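PDB 4YN2: fusolin, which builds the crystalline spindles that enhance entomopoxvirus virulence and probably acts on chitin as a lytic polysaccharide monooxygenase. Local coordinates for residues Y150-S155 and S204-Y209; N89-A94 and D161-G166; L208-Q213 and N224-N229; L132-C137 and V197-R202. One frame throughout, in Å; residues are numbered along the deposited sequence.

Interaction 1: Y150-S155 and S204-Y209; sequences YITKPS and SQAVLY
Tyr150 and Tyr209 exchange two backbone hydrogen bonds, Tyr150 N to Tyr209 O and Tyr209 N to Tyr150 O, each 2.8 Å long. They set the register of an antiparallel ladder between strands 145-152 and 206-214 in the immunoglobulin-like beta-sandwich of the lytic polysaccharide monooxygenase (LPMO) family. Ile151 and Leu208 follow as the non-hydrogen-bonded pair, and regular pairing gives way at Thr152, whose side chain takes the acceptor's role toward Val207 N. Thr152 N still donates to Val207 O over 3.1 Å, but Val207 N gives a nearly straight bond (173°) to Thr152 OG1 at 3.0 Å. Threonine suits this place because one carbon carries both a hydroxyl to accept that bond and a methyl, CG2, that packs 3.9 Å from Val207 CB. A chi1 of 41° sets OG1 between the backbone N and the carbonyl carbon, facing the partner strand. Thr152 O instead accepts from Arg202 NH2. The apolar pair crosses on one face, with Ile151 CG1 3.8 Å from Leu208 CD2. On the other face lie the two tyrosines, both meeting Trp165 edge-to-face. Their hydroxyls diverge: Tyr150 OH bonds to Glu148 beside the bound glycan, which touches Tyr150, and Tyr209 OH to Leu91 O. The Tyr150 ring also presents an edge to its partner's backbone, with Tyr209 O lying near the ring plane 3.5 Å from Tyr150 CD1.

Interaction 2: N89-A94 and D161-G166; sequences NYLCAA and DRVVWG
Leu91 lays its CD2 methyl over the face of Trp165, 3.9 Å from the centroid of the five-membered ring and only 8° off the ring normal, a well-centred CH-pi contact. The branched leucine suits this place because its other carbons can cover the neighbouring backbone: CB and CD1 lie 3.6 and 3.8 Å from Val163 O, while CD2 also touches the valine side chain, 4.2 Å from Val163 CG1. The indole is held from its edge too, since Trp165 NE1 bonds to Val87 O. Between the two backbones, a water takes the N-H of Leu91 at 2.9 Å from Leu91 N and donates to Val163 O at 2.6 Å, joining chains that do not bond directly. The contact joins two loops of the LPMO-like beta-sandwich. Residues 89-94, with a short 3-10 turn, follow helix 79-86; residues 161-166 belong to the connection between strands 145-152 and 168-174. Cys92 anchors the first loop through its disulfide to Cys225, and its SG lies against Val163 CB at 4.3 Å. Farther out, Tyr90 and Arg162 cross obliquely, ring and guanidinium planes 70° apart, and the edge of the guanidinium brings NH1 to 3.7 Å from Tyr90 CD1. Arg162 reaches there by a bend in its chain at chi2 (-90°), and its NH1 is paired with Asp110 in a salt bridge, while the Tyr90 ring is stacked with that of His97.

Interaction 3: L208-Q213 and N224-N229; sequences LYVRWQ and NCVDIN
Leu208 packs along Val226 and Ile228 of the opposite strand. Its CB lies 4.1 Å from Val226 CB, the two side by side on the same face of the sheet. One atom further, CG meets Ile228 CD1 at 3.8 Å. At the tip, Ile228 CD1 sits against the fork of the leucine, nearly equidistant from its three outer carbons: Leu208 CD2 is 3.9 Å and Leu208 CD1 4.0 Å from it. The two side chains cross at about a right angle. Ile228 holds CG1 between its backbone N and carbonyl carbon (chi1 64°), which directs CG1 and CD1 to the leucine. Val210 and Val226 extend this apolar face, and beta-branched residues fit such a strand, filling the surface close to the backbone. Strands 206-214 and 220-231 form a beta hairpin of the sandwich core, and four backbone hydrogen bonds knit Leu208 to Val226 and Val210 to Asn224. Asn224 is the polar exception on that face; its OD1 accepts from Met4 N and Gln11, tying the hairpin to strand 2-6 and the N-terminal region that carries the zinc ligand His1. On the other face, the ring of Tyr209 approaches Cys225 obliquely, with CD1 3.7 Å from SG. That sulfur is bonded to Cys92, and Tyr209 OH bonds to Leu91 O, so a covalent link and a hydrogen bond fix the same loop to the hairpin. The sulfur-aromatic contact beside them probably keeps the disulfide shielded in an apolar setting.

Interaction 4: L132-C137 and V197-R202; sequences LELEFC and VPIPIR. With EDO (1,2-ethanediol), chain D.
Ile199 carries CG1 anti to its carbonyl carbon (chi1 -53°), which swings that branch to 3.8 Å from Leu132 CB. Val197, with CG1 anti to the backbone N, sends its CG2 to the neighbouring leucine, 4.0 Å from Leu134 CD2. The pairs belong to strands 129-138 and 191-200, antiparallel neighbours in the four-stranded sheet of the LPMO beta-sandwich. Leu132 and Val197 form a hydrogen-bonded pair: Leu132 N to Val197 O spans 2.8 Å and Val197 N to Leu132 O 2.9 Å, both nearly straight at the hydrogen (178°). Beyond this pair the two segments run apart, their short axes 110° from one another, and contact passes to side chains alone. Leu134 reaches across obliquely, its CD1 meeting Ile199 CD1 at 4.2 Å while CD2 keeps to Val197. Branched aliphatic residues fit here because this side faces the sandwich interior, where Leu134 reaches Val149 and Ile199 reaches Ile151 of the opposing sheet. Alternate residues turn the other way: Glu133 pairs with Arg194, a charge suited to the outer side. An ethanediol, probably from the crystallisation liquor, is held there by Thr196 and by the same carboxylate, its O1 donating to Glu133 OE2 at 2.9 Å.

Overall arrangement
Three contacts lie in the sheets of one LPMO beta-sandwich, and interaction 2 joins loops packed on it. Interactions 1 and 3, centres 9 Å apart, share Leu208 and Tyr209 of strand 206-214, which pairs with both 145-152 and 220-231. Interaction 4 belongs to the facing sheet, its Ile199 packing against Leu208 and Ile228. Interaction 2, about 19 Å from interaction 4 between centres, is fastened by the Cys92-Cys225 disulfide. Along the chain come 89-94, 132-137, 150-155, 161-166, 197-202, 204-209 running into 208-213, and 224-229, so interactions 1, 2 and 4 interweave while 3 is a local hairpin. Strand 206-214 thus ties the core to the disulfide-held loop.

Interaction 1: Y150-S155 and S204-Y209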
loop_
_atom_site.group_PDB
_atom_site.type_symbol
_atom_site.label_atom_id
_atom_site.label_comp_id
_atom_site.label_asym_id
_atom_site.label_seq_id
_atom_site.Cartn_x
_atom_site.Cartn_y
_atom_site.Cartn_z
ATOM N N TYR A 150 0.520 8.463 8.055
ATOM C CA TYR A 150 -0.853 8.827 7.746
ATOM C C TYR A 150 -1.559 7.595 7.313
ATOM O O TYR A 150 -0.909 6.655 6.875
ATOM C CB TYR A 150 -0.957 9.880 6.629
ATOM C CG TYR A 150 -0.172 11.146 6.862
ATOM C CD1 TYR A 150 1.210 11.172 6.701
ATOM C CD2 TYR A 150 -0.806 12.323 7.246
ATOM C CE1 TYR A 150 1.941 12.336 6.913
ATOM C CE2 TYR A 150 -0.077 13.490 7.488
ATOM C CZ TYR A 150 1.299 13.486 7.334
ATOM O OH TYR A 150 2.016 14.632 7.567
ATOM N N ILE A 151 -2.874 7.593 7.409
ATOM C CA ILE A 151 -3.700 6.509 6.914
ATOM C C ILE A 151 -4.813 7.134 6.107
ATOM O O ILE A 151 -5.308 8.212 6.447
ATOM C CB ILE A 151 -4.240 5.556 8.022
ATOM C CG1 ILE A 151 -4.904 4.316 7.389
ATOM C CG2 ILE A 151 -5.207 6.277 8.989
ATOM C CD1 ILE A 151 -5.183 3.183 8.357
ATOM N N THR A 152 -5.232 6.448 5.058
ATOM C CA THR A 152 -6.342 6.920 4.273
ATOM C C THR A 152 -7.604 6.969 5.135
ATOM O O THR A 152 -7.775 6.162 6.050
ATOM C CB THR A 152 -6.556 6.039 3.060
ATOM O OG1 THR A 152 -6.395 4.672 3.440
ATOM C CG2 THR A 152 -5.621 6.395 1.911
ATOM N N LYS A 153 -8.493 7.888 4.812
ATOM C CA LYS A 153 -9.774 8.028 5.511
ATOM C C LYS A 153 -10.630 6.762 5.312
ATOM O O LYS A 153 -10.408 6.011 4.356
ATOM C CB LYS A 153 -10.521 9.295 5.056
ATOM C CG LYS A 153 -9.892 10.548 5.641
ATOM C CD LYS A 153 -10.615 11.815 5.248
ATOM C CE LYS A 153 -9.896 13.078 5.692
ATOM N NZ LYS A 153 -10.040 13.327 7.147
ATOM N N PRO A 154 -11.549 6.484 6.263
ATOM C CA PRO A 154 -12.320 5.226 6.241
ATOM C C PRO A 154 -13.027 4.790 4.956
ATOM O O PRO A 154 -13.160 3.577 4.756
ATOM C CB PRO A 154 -13.374 5.468 7.313
ATOM C CG PRO A 154 -12.717 6.343 8.275
ATOM C CD PRO A 154 -11.869 7.268 7.473
ATOM N N SER A 155 -13.490 5.712 4.118
ATOM C CA SER A 155 -14.201 5.331 2.889
ATOM C C SER A 155 -13.291 5.353 1.645
ATOM O O SER A 155 -13.786 5.222 0.530
ATOM C CB SER A 155 -15.402 6.250 2.672
ATOM O OG SER A 155 -14.993 7.602 2.597
ATOM N N SER A 204 -12.066 -2.398 4.777
ATOM C CA SER A 204 -11.603 -2.450 3.395
ATOM C C SER A 204 -10.131 -2.074 3.330
ATOM O O SER A 204 -9.537 -1.608 4.307
ATOM C CB SER A 204 -12.446 -1.528 2.515
ATOM O OG SER A 204 -12.677 -0.286 3.155
ATOM N N GLN A 205 -9.547 -2.305 2.171
ATOM C CA GLN A 205 -8.150 -2.063 1.932
ATOM C C GLN A 205 -7.829 -0.581 2.102
ATOM O O GLN A 205 -8.596 0.270 1.655
ATOM C CB GLN A 205 -7.776 -2.551 0.524
ATOM C CG GLN A 205 -6.296 -2.724 0.363
ATOM C CD GLN A 205 -5.933 -3.287 -0.981
ATOM O OE1 GLN A 205 -6.533 -4.249 -1.470
ATOM N NE2 GLN A 205 -4.880 -2.770 -1.566
ATOM N N ALA A 206 -6.744 -0.290 2.825
ATOM C CA ALA A 206 -6.304 1.066 3.113
ATOM C C ALA A 206 -4.873 1.261 2.671
ATOM O O ALA A 206 -4.192 0.309 2.285
ATOM C CB ALA A 206 -6.423 1.331 4.611
ATOM N N VAL A 207 -4.404 2.496 2.769
ATOM C CA VAL A 207 -3.030 2.842 2.464
ATOM C C VAL A 207 -2.440 3.608 3.623
ATOM O O VAL A 207 -3.015 4.613 4.036
ATOM C CB VAL A 207 -2.897 3.677 1.157
ATOM C CG1 VAL A 207 -1.446 4.115 0.926
ATOM C CG2 VAL A 207 -3.410 2.902 -0.042
ATOM N N LEU A 208 -1.266 3.182 4.106
ATOM C CA LEU A 208 -0.487 3.962 5.064
ATOM C C LEU A 208 0.482 4.785 4.259
ATOM O O LEU A 208 1.050 4.276 3.292
ATOM C CB LEU A 208 0.283 3.102 6.060
ATOM C CG LEU A 208 -0.503 2.160 6.927
ATOM C CD1 LEU A 208 0.449 1.238 7.663
ATOM C CD2 LEU A 208 -1.378 2.922 7.907
ATOM N N TYR A 209 0.624 6.058 4.582
ATOM C CA TYR A 209 1.575 6.938 3.921
ATOM C C TYR A 209 2.613 7.263 4.955
ATOM O O TYR A 209 2.289 7.893 5.963
ATOM C CB TYR A 209 0.895 8.187 3.376
ATOM C CG TYR A 209 1.749 9.005 2.430
ATOM C CD1 TYR A 209 2.329 8.424 1.310
ATOM C CD2 TYR A 209 1.824 10.388 2.553
ATOM C CE1 TYR A 209 2.997 9.182 0.365
ATOM C CE2 TYR A 209 2.494 11.160 1.609
ATOM C CZ TYR A 209 3.089 10.553 0.521
ATOM O OH TYR A 209 3.738 11.327 -0.408
#

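Interaction 2: N89-A94 and D161-G166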
loop_
_atom_site.group_PDB
_atom_site.type_symbol
_atom_site.label_atom_id
_atom_site.label_comp_id
_atom_site.label_asym_id
_atom_site.label_seq_id
_atom_site.Cartn_x
_atom_site.Cartn_y
_atom_site.Cartn_z
ATOM N N ASN A 89 0.997 16.420 -5.425
ATOM C CA ASN A 89 0.307 15.359 -6.131
ATOM C C ASN A 89 1.225 14.167 -6.260
ATOM O O ASN A 89 2.399 14.267 -5.896
ATOM C CB ASN A 89 -0.066 15.857 -7.528
ATOM C CG ASN A 89 -0.855 17.134 -7.565
ATOM O OD1 ASN A 89 -0.360 18.175 -8.011
ATOM N ND2 ASN A 89 -2.119 17.065 -7.168
ATOM N N TYR A 90 0.717 13.067 -6.831
ATOM C CA TYR A 90 1.476 11.846 -7.054
ATOM C C TYR A 90 2.145 11.416 -5.760
ATOM O O TYR A 90 3.355 11.206 -5.720
ATOM C CB TYR A 90 2.496 12.054 -8.184
ATOM C CG TYR A 90 1.841 12.428 -9.490
ATOM C CD1 TYR A 90 1.121 11.498 -10.218
ATOM C CD2 TYR A 90 1.947 13.716 -10.003
ATOM C CE1 TYR A 90 0.537 11.825 -11.439
ATOM C CE2 TYR A 90 1.338 14.066 -11.210
ATOM C CZ TYR A 90 0.640 13.112 -11.930
ATOM O OH TYR A 90 0.038 13.406 -13.138
ATOM N N LEU A 91 1.354 11.317 -4.688
ATOM C CA LEU A 91 1.890 11.062 -3.348
ATOM C C LEU A 91 2.690 9.768 -3.257
ATOM O O LEU A 91 3.766 9.791 -2.660
ATOM C CB LEU A 91 0.795 11.081 -2.277
ATOM C CG LEU A 91 0.523 12.456 -1.669
ATOM C CD1 LEU A 91 -0.002 13.419 -2.721
ATOM C CD2 LEU A 91 -0.417 12.357 -0.503
ATOM N N CYS A 92 2.221 8.668 -3.877
ATOM C CA CYS A 92 2.952 7.402 -3.819
ATOM C C CYS A 92 4.251 7.415 -4.637
ATOM O O CYS A 92 5.018 6.465 -4.523
ATOM C CB CYS A 92 2.052 6.239 -4.223
ATOM S SG CYS A 92 0.572 6.082 -3.202
ATOM N N ALA A 93 4.495 8.473 -5.442
ATOM C CA ALA A 93 5.714 8.701 -6.217
ATOM C C ALA A 93 6.595 9.725 -5.523
ATOM O O ALA A 93 7.623 10.101 -6.082
ATOM C CB ALA A 93 5.326 9.237 -7.599
ATOM N N ALA A 94 6.158 10.246 -4.348
ATOM C CA ALA A 94 6.765 11.376 -3.646
ATOM C C ALA A 94 6.805 12.614 -4.588
ATOM O O ALA A 94 7.748 13.397 -4.549
ATOM C CB ALA A 94 8.149 11.020 -3.131
ATOM N N ASP A 161 -9.550 5.601 -6.114
ATOM C CA ASP A 161 -9.117 6.860 -5.513
ATOM C C ASP A 161 -7.622 7.017 -5.509
ATOM O O ASP A 161 -6.898 6.083 -5.178
ATOM C CB ASP A 161 -9.573 6.970 -4.046
ATOM C CG ASP A 161 -11.063 7.113 -3.805
ATOM O OD1 ASP A 161 -11.752 7.685 -4.672
ATOM O OD2 ASP A 161 -11.530 6.681 -2.729
ATOM N N ARG A 162 -7.165 8.240 -5.749
ATOM C CA ARG A 162 -5.766 8.580 -5.554
ATOM C C ARG A 162 -5.582 8.864 -4.093
ATOM O O ARG A 162 -6.515 9.354 -3.445
ATOM C CB ARG A 162 -5.377 9.813 -6.370
ATOM C CG ARG A 162 -5.344 9.538 -7.851
ATOM C CD ARG A 162 -3.989 9.067 -8.289
ATOM N NE ARG A 162 -4.011 8.637 -9.690
ATOM C CZ ARG A 162 -2.982 8.699 -10.530
ATOM N NH1 ARG A 162 -1.809 9.187 -10.130
ATOM N NH2 ARG A 162 -3.119 8.288 -11.784
ATOM N N VAL A 163 -4.383 8.603 -3.583
ATOM C CA VAL A 163 -3.997 8.974 -2.231
ATOM C C VAL A 163 -3.593 10.428 -2.329
ATOM O O VAL A 163 -2.671 10.754 -3.075
ATOM C CB VAL A 163 -2.863 8.083 -1.676
ATOM C CG1 VAL A 163 -2.340 8.625 -0.346
ATOM C CG2 VAL A 163 -3.324 6.634 -1.520
ATOM N N VAL A 164 -4.277 11.296 -1.598
ATOM C CA VAL A 164 -4.043 12.736 -1.626
ATOM C C VAL A 164 -4.058 13.243 -0.205
ATOM O O VAL A 164 -4.602 12.571 0.660
ATOM C CB VAL A 164 -5.091 13.467 -2.520
ATOM C CG1 VAL A 164 -4.986 13.007 -3.962
ATOM C CG2 VAL A 164 -6.521 13.276 -2.019
ATOM N N TRP A 165 -3.516 14.430 0.046
ATOM C CA TRP A 165 -3.497 14.961 1.405
ATOM C C TRP A 165 -4.911 15.113 1.981
ATOM O O TRP A 165 -5.113 14.838 3.174
ATOM C CB TRP A 165 -2.749 16.295 1.466
ATOM C CG TRP A 165 -1.278 16.145 1.226
ATOM C CD1 TRP A 165 -0.585 16.506 0.111
ATOM C CD2 TRP A 165 -0.348 15.469 2.075
ATOM N NE1 TRP A 165 0.744 16.183 0.257
ATOM C CE2 TRP A 165 0.910 15.507 1.437
ATOM C CE3 TRP A 165 -0.462 14.794 3.297
ATOM C CZ2 TRP A 165 2.060 14.970 2.022
ATOM C CZ3 TRP A 165 0.679 14.267 3.873
ATOM C CH2 TRP A 165 1.919 14.346 3.233
ATOM N N GLY A 166 -5.877 15.409 1.105
ATOM C CA GLY A 166 -7.275 15.566 1.477
ATOM C C GLY A 166 -7.970 14.314 1.964
ATOM O O GLY A 166 -9.014 14.431 2.607
HETATM O O HOH W 1 -1.478 10.975 -5.386
#

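Interaction 3: L208-Q213 and N224-N229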
loop_
_atom_site.group_PDB
_atom_site.type_symbol
_atom_site.label_atom_id
_atom_site.label_comp_id
_atom_site.label_asym_id
_atom_site.label_seq_id
_atom_site.Cartn_x
_atom_site.Cartn_y
_atom_site.Cartn_z
ATOM N N LEU A 208 -1.266 3.182 4.106
ATOM C CA LEU A 208 -0.487 3.962 5.064
ATOM C C LEU A 208 0.482 4.785 4.259
ATOM O O LEU A 208 1.050 4.276 3.292
ATOM C CB LEU A 208 0.283 3.102 6.060
ATOM C CG LEU A 208 -0.503 2.160 6.927
ATOM C CD1 LEU A 208 0.449 1.238 7.663
ATOM C CD2 LEU A 208 -1.378 2.922 7.907
ATOM N N TYR A 209 0.624 6.058 4.582
ATOM C CA TYR A 209 1.575 6.938 3.921
ATOM C C TYR A 209 2.613 7.263 4.955
ATOM O O TYR A 209 2.289 7.893 5.963
ATOM C CB TYR A 209 0.895 8.187 3.376
ATOM C CG TYR A 209 1.749 9.005 2.430
ATOM C CD1 TYR A 209 2.329 8.424 1.310
ATOM C CD2 TYR A 209 1.824 10.388 2.553
ATOM C CE1 TYR A 209 2.997 9.182 0.365
ATOM C CE2 TYR A 209 2.494 11.160 1.609
ATOM C CZ TYR A 209 3.089 10.553 0.521
ATOM O OH TYR A 209 3.738 11.327 -0.408
ATOM N N VAL A 210 3.823 6.742 4.773
ATOM C CA VAL A 210 4.921 6.912 5.721
ATOM C C VAL A 210 5.876 7.936 5.173
ATOM O O VAL A 210 6.335 7.810 4.041
ATOM C CB VAL A 210 5.644 5.568 6.009
ATOM C CG1 VAL A 210 6.754 5.761 7.035
ATOM C CG2 VAL A 210 4.660 4.495 6.477
ATOM N N ARG A 211 6.191 8.931 5.977
ATOM C CA ARG A 211 7.099 10.004 5.618
ATOM C C ARG A 211 8.272 10.004 6.569
ATOM O O ARG A 211 8.069 10.133 7.773
ATOM C CB ARG A 211 6.375 11.339 5.670
ATOM C CG ARG A 211 7.248 12.549 5.402
ATOM C CD ARG A 211 6.476 13.811 5.691
ATOM N NE ARG A 211 7.290 14.989 5.425
ATOM C CZ ARG A 211 7.106 16.194 5.950
ATOM N NH1 ARG A 211 6.107 16.414 6.795
ATOM N NH2 ARG A 211 7.918 17.195 5.629
ATOM N N TRP A 212 9.485 9.866 6.036
ATOM C CA TRP A 212 10.715 9.963 6.813
ATOM C C TRP A 212 11.350 11.283 6.431
ATOM O O TRP A 212 11.849 11.420 5.322
ATOM C CB TRP A 212 11.632 8.784 6.526
ATOM C CG TRP A 212 12.871 8.765 7.365
ATOM C CD1 TRP A 212 13.036 9.289 8.614
ATOM C CD2 TRP A 212 14.140 8.245 6.979
ATOM N NE1 TRP A 212 14.306 9.047 9.061
ATOM C CE2 TRP A 212 15.007 8.397 8.082
ATOM C CE3 TRP A 212 14.624 7.631 5.819
ATOM C CZ2 TRP A 212 16.322 7.949 8.063
ATOM C CZ3 TRP A 212 15.938 7.207 5.792
ATOM C CH2 TRP A 212 16.771 7.360 6.904
ATOM N N GLN A 213 11.280 12.260 7.313
ATOM C CA GLN A 213 11.745 13.608 7.040
ATOM C C GLN A 213 13.023 13.949 7.775
ATOM O O GLN A 213 13.047 13.896 8.999
ATOM C CB GLN A 213 10.649 14.584 7.457
ATOM C CG GLN A 213 10.969 16.067 7.225
ATOM C CD GLN A 213 11.295 16.369 5.791
ATOM O OE1 GLN A 213 10.512 16.083 4.882
ATOM N NE2 GLN A 213 12.419 17.005 5.538
ATOM N N ASN A 224 6.506 6.950 1.241
ATOM C CA ASN A 224 6.094 5.651 0.700
ATOM C C ASN A 224 4.667 5.337 0.989
ATOM O O ASN A 224 4.223 5.503 2.119
ATOM C CB ASN A 224 6.919 4.522 1.299
ATOM C CG ASN A 224 8.371 4.379 0.889
ATOM O OD1 ASN A 224 9.004 3.394 1.255
ATOM N ND2 ASN A 224 8.916 5.198 0.015
ATOM N N CYS A 225 3.982 4.738 0.004
ATOM C CA CYS A 225 2.649 4.200 0.187
ATOM C C CYS A 225 2.783 2.747 0.562
ATOM O O CYS A 225 3.630 2.048 0.015
ATOM C CB CYS A 225 1.803 4.385 -1.064
ATOM S SG CYS A 225 1.317 6.092 -1.314
ATOM N N VAL A 226 2.010 2.320 1.561
ATOM C CA VAL A 226 2.023 0.962 2.082
ATOM C C VAL A 226 0.599 0.452 2.027
ATOM O O VAL A 226 -0.271 0.983 2.732
ATOM C CB VAL A 226 2.601 0.924 3.513
ATOM C CG1 VAL A 226 2.587 -0.491 4.087
ATOM C CG2 VAL A 226 4.011 1.502 3.567
ATOM N N ASP A 227 0.351 -0.570 1.205
ATOM C CA ASP A 227 -0.985 -1.133 1.061
ATOM C C ASP A 227 -1.270 -2.137 2.177
ATOM O O ASP A 227 -0.476 -3.050 2.402
ATOM C CB ASP A 227 -1.124 -1.793 -0.310
ATOM C CG ASP A 227 -1.000 -0.787 -1.433
ATOM O OD1 ASP A 227 -1.851 0.124 -1.508
ATOM O OD2 ASP A 227 -0.008 -0.857 -2.188
ATOM N N ILE A 228 -2.382 -1.939 2.905
ATOM C CA ILE A 228 -2.764 -2.819 4.009
ATOM C C ILE A 228 -4.247 -3.172 3.962
ATOM O O ILE A 228 -5.066 -2.432 3.412
ATOM C CB ILE A 228 -2.398 -2.208 5.390
ATOM C CG1 ILE A 228 -3.178 -0.897 5.685
ATOM C CG2 ILE A 228 -0.896 -1.995 5.498
ATOM C CD1 ILE A 228 -3.176 -0.479 7.142
ATOM N N ASN A 229 -4.576 -4.326 4.533
ATOM C CA ASN A 229 -5.950 -4.771 4.702
ATOM C C ASN A 229 -6.030 -5.523 6.022
ATOM O O ASN A 229 -4.999 -5.869 6.599
ATOM C CB ASN A 229 -6.454 -5.616 3.524
ATOM C CG ASN A 229 -7.954 -5.565 3.324
ATOM O OD1 ASN A 229 -8.713 -5.069 4.169
ATOM N ND2 ASN A 229 -8.424 -6.112 2.218
#

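Interaction 4: L132-C137 and V197-R202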
loop_
_atom_site.group_PDB
_atom_site.type_symbol
_atom_site.label_atom_id
_atom_site.label_comp_id
_atom_site.label_asym_id
_atom_site.label_seq_id
_atom_site.Cartn_x
_atom_site.Cartn_y
_atom_site.Cartn_z
ATOM N N LEU A 132 0.930 -1.967 15.581
ATOM C CA LEU A 132 1.758 -2.676 14.614
ATOM C C LEU A 132 3.129 -2.105 14.658
ATOM O O LEU A 132 3.285 -0.881 14.587
ATOM C CB LEU A 132 1.164 -2.547 13.205
ATOM C CG LEU A 132 1.697 -3.511 12.141
ATOM C CD1 LEU A 132 1.361 -4.962 12.484
ATOM C CD2 LEU A 132 1.120 -3.168 10.781
ATOM N N GLU A 133 4.142 -2.965 14.765
ATOM C CA GLU A 133 5.505 -2.473 14.751
ATOM C C GLU A 133 5.972 -2.319 13.319
ATOM O O GLU A 133 6.303 -3.305 12.652
ATOM C CB GLU A 133 6.445 -3.361 15.524
ATOM C CG GLU A 133 7.760 -2.643 15.777
ATOM C CD GLU A 133 8.771 -3.517 16.474
ATOM O OE1 GLU A 133 8.887 -4.705 16.096
ATOM O OE2 GLU A 133 9.453 -3.023 17.398
ATOM N N LEU A 134 5.975 -1.086 12.845
ATOM C CA LEU A 134 6.433 -0.768 11.501
ATOM C C LEU A 134 7.943 -0.919 11.429
ATOM O O LEU A 134 8.626 -0.668 12.422
ATOM C CB LEU A 134 6.025 0.667 11.098
ATOM C CG LEU A 134 4.659 0.794 10.408
ATOM C CD1 LEU A 134 3.574 0.185 11.226
ATOM C CD2 LEU A 134 4.342 2.241 10.105
ATOM N N GLU A 135 8.462 -1.372 10.284
ATOM C CA GLU A 135 9.910 -1.471 10.065
ATOM C C GLU A 135 10.275 -0.668 8.829
ATOM O O GLU A 135 9.822 -1.008 7.734
ATOM C CB GLU A 135 10.332 -2.942 9.909
ATOM C CG GLU A 135 11.831 -3.174 9.768
ATOM C CD GLU A 135 12.201 -4.547 9.235
ATOM O OE1 GLU A 135 11.631 -4.958 8.200
ATOM O OE2 GLU A 135 13.086 -5.200 9.832
ATOM N N PHE A 136 11.056 0.414 8.997
ATOM C CA PHE A 136 11.580 1.188 7.878
ATOM C C PHE A 136 13.009 0.709 7.683
ATOM O O PHE A 136 13.769 0.586 8.658
ATOM C CB PHE A 136 11.484 2.704 8.092
ATOM C CG PHE A 136 11.829 3.502 6.861
ATOM C CD1 PHE A 136 13.152 3.782 6.540
ATOM C CD2 PHE A 136 10.833 3.971 6.012
ATOM C CE1 PHE A 136 13.470 4.512 5.393
ATOM C CE2 PHE A 136 11.155 4.692 4.858
ATOM C CZ PHE A 136 12.470 4.970 4.565
ATOM N N CYS A 137 13.338 0.369 6.439
ATOM C CA CYS A 137 14.618 -0.189 6.035
ATOM C C CYS A 137 15.500 0.914 5.495
ATOM O O CYS A 137 15.318 1.307 4.345
ATOM C CB CYS A 137 14.397 -1.289 5.001
ATOM S SG CYS A 137 15.884 -2.230 4.588
ATOM N N VAL A 197 3.143 1.623 15.991
ATOM C CA VAL A 197 2.131 2.577 15.575
ATOM C C VAL A 197 0.754 1.964 15.778
ATOM O O VAL A 197 0.515 0.837 15.319
ATOM C CB VAL A 197 2.346 2.980 14.093
ATOM C CG1 VAL A 197 1.331 4.040 13.661
ATOM C CG2 VAL A 197 3.768 3.495 13.880
ATOM N N PRO A 198 -0.182 2.706 16.404
ATOM C CA PRO A 198 -1.554 2.203 16.509
ATOM C C PRO A 198 -2.268 2.460 15.188
ATOM O O PRO A 198 -2.575 3.598 14.856
ATOM C CB PRO A 198 -2.142 2.997 17.681
ATOM C CG PRO A 198 -1.342 4.225 17.771
ATOM C CD PRO A 198 -0.066 4.058 16.990
ATOM N N ILE A 199 -2.486 1.404 14.417
ATOM C CA ILE A 199 -3.118 1.491 13.110
ATOM C C ILE A 199 -4.640 1.403 13.277
ATOM O O ILE A 199 -5.115 0.360 13.716
ATOM C CB ILE A 199 -2.594 0.369 12.178
ATOM C CG1 ILE A 199 -1.042 0.329 12.092
ATOM C CG2 ILE A 199 -3.203 0.488 10.791
ATOM C CD1 ILE A 199 -0.383 1.527 11.564
ATOM N N PRO A 200 -5.428 2.425 12.869
ATOM C CA PRO A 200 -6.893 2.289 12.937
ATOM C C PRO A 200 -7.374 1.167 12.026
ATOM O O PRO A 200 -6.880 1.043 10.900
ATOM C CB PRO A 200 -7.405 3.653 12.450
ATOM C CG PRO A 200 -6.243 4.578 12.574
ATOM C CD PRO A 200 -5.048 3.731 12.295
ATOM N N ILE A 201 -8.302 0.332 12.518
ATOM C CA ILE A 201 -8.806 -0.784 11.729
ATOM C C ILE A 201 -9.768 -0.261 10.672
ATOM O O ILE A 201 -10.388 0.784 10.833
ATOM C CB ILE A 201 -9.475 -1.884 12.608
ATOM C CG1 ILE A 201 -8.586 -2.313 13.783
ATOM C CG2 ILE A 201 -9.840 -3.112 11.787
ATOM C CD1 ILE A 201 -7.187 -2.563 13.495
ATOM N N ARG A 202 -9.823 -0.984 9.566
ATOM C CA ARG A 202 -10.692 -0.744 8.424
ATOM C C ARG A 202 -11.315 -2.056 8.019
ATOM O O ARG A 202 -10.725 -3.108 8.249
ATOM C CB ARG A 202 -9.878 -0.175 7.249
ATOM C CG ARG A 202 -9.101 1.109 7.547
ATOM C CD ARG A 202 -10.041 2.269 7.594
ATOM N NE ARG A 202 -9.363 3.568 7.639
ATOM C CZ ARG A 202 -9.299 4.384 8.686
ATOM N NH1 ARG A 202 -9.797 4.018 9.859
ATOM N NH2 ARG A 202 -8.716 5.570 8.570
HETATM C C1 EDO D . 9.649 0.113 19.346
HETATM O O1 EDO D . 8.652 -0.467 18.499
HETATM C C2 EDO D . 9.616 1.661 19.266
HETATM O O2 EDO D . 8.275 2.135 19.112
#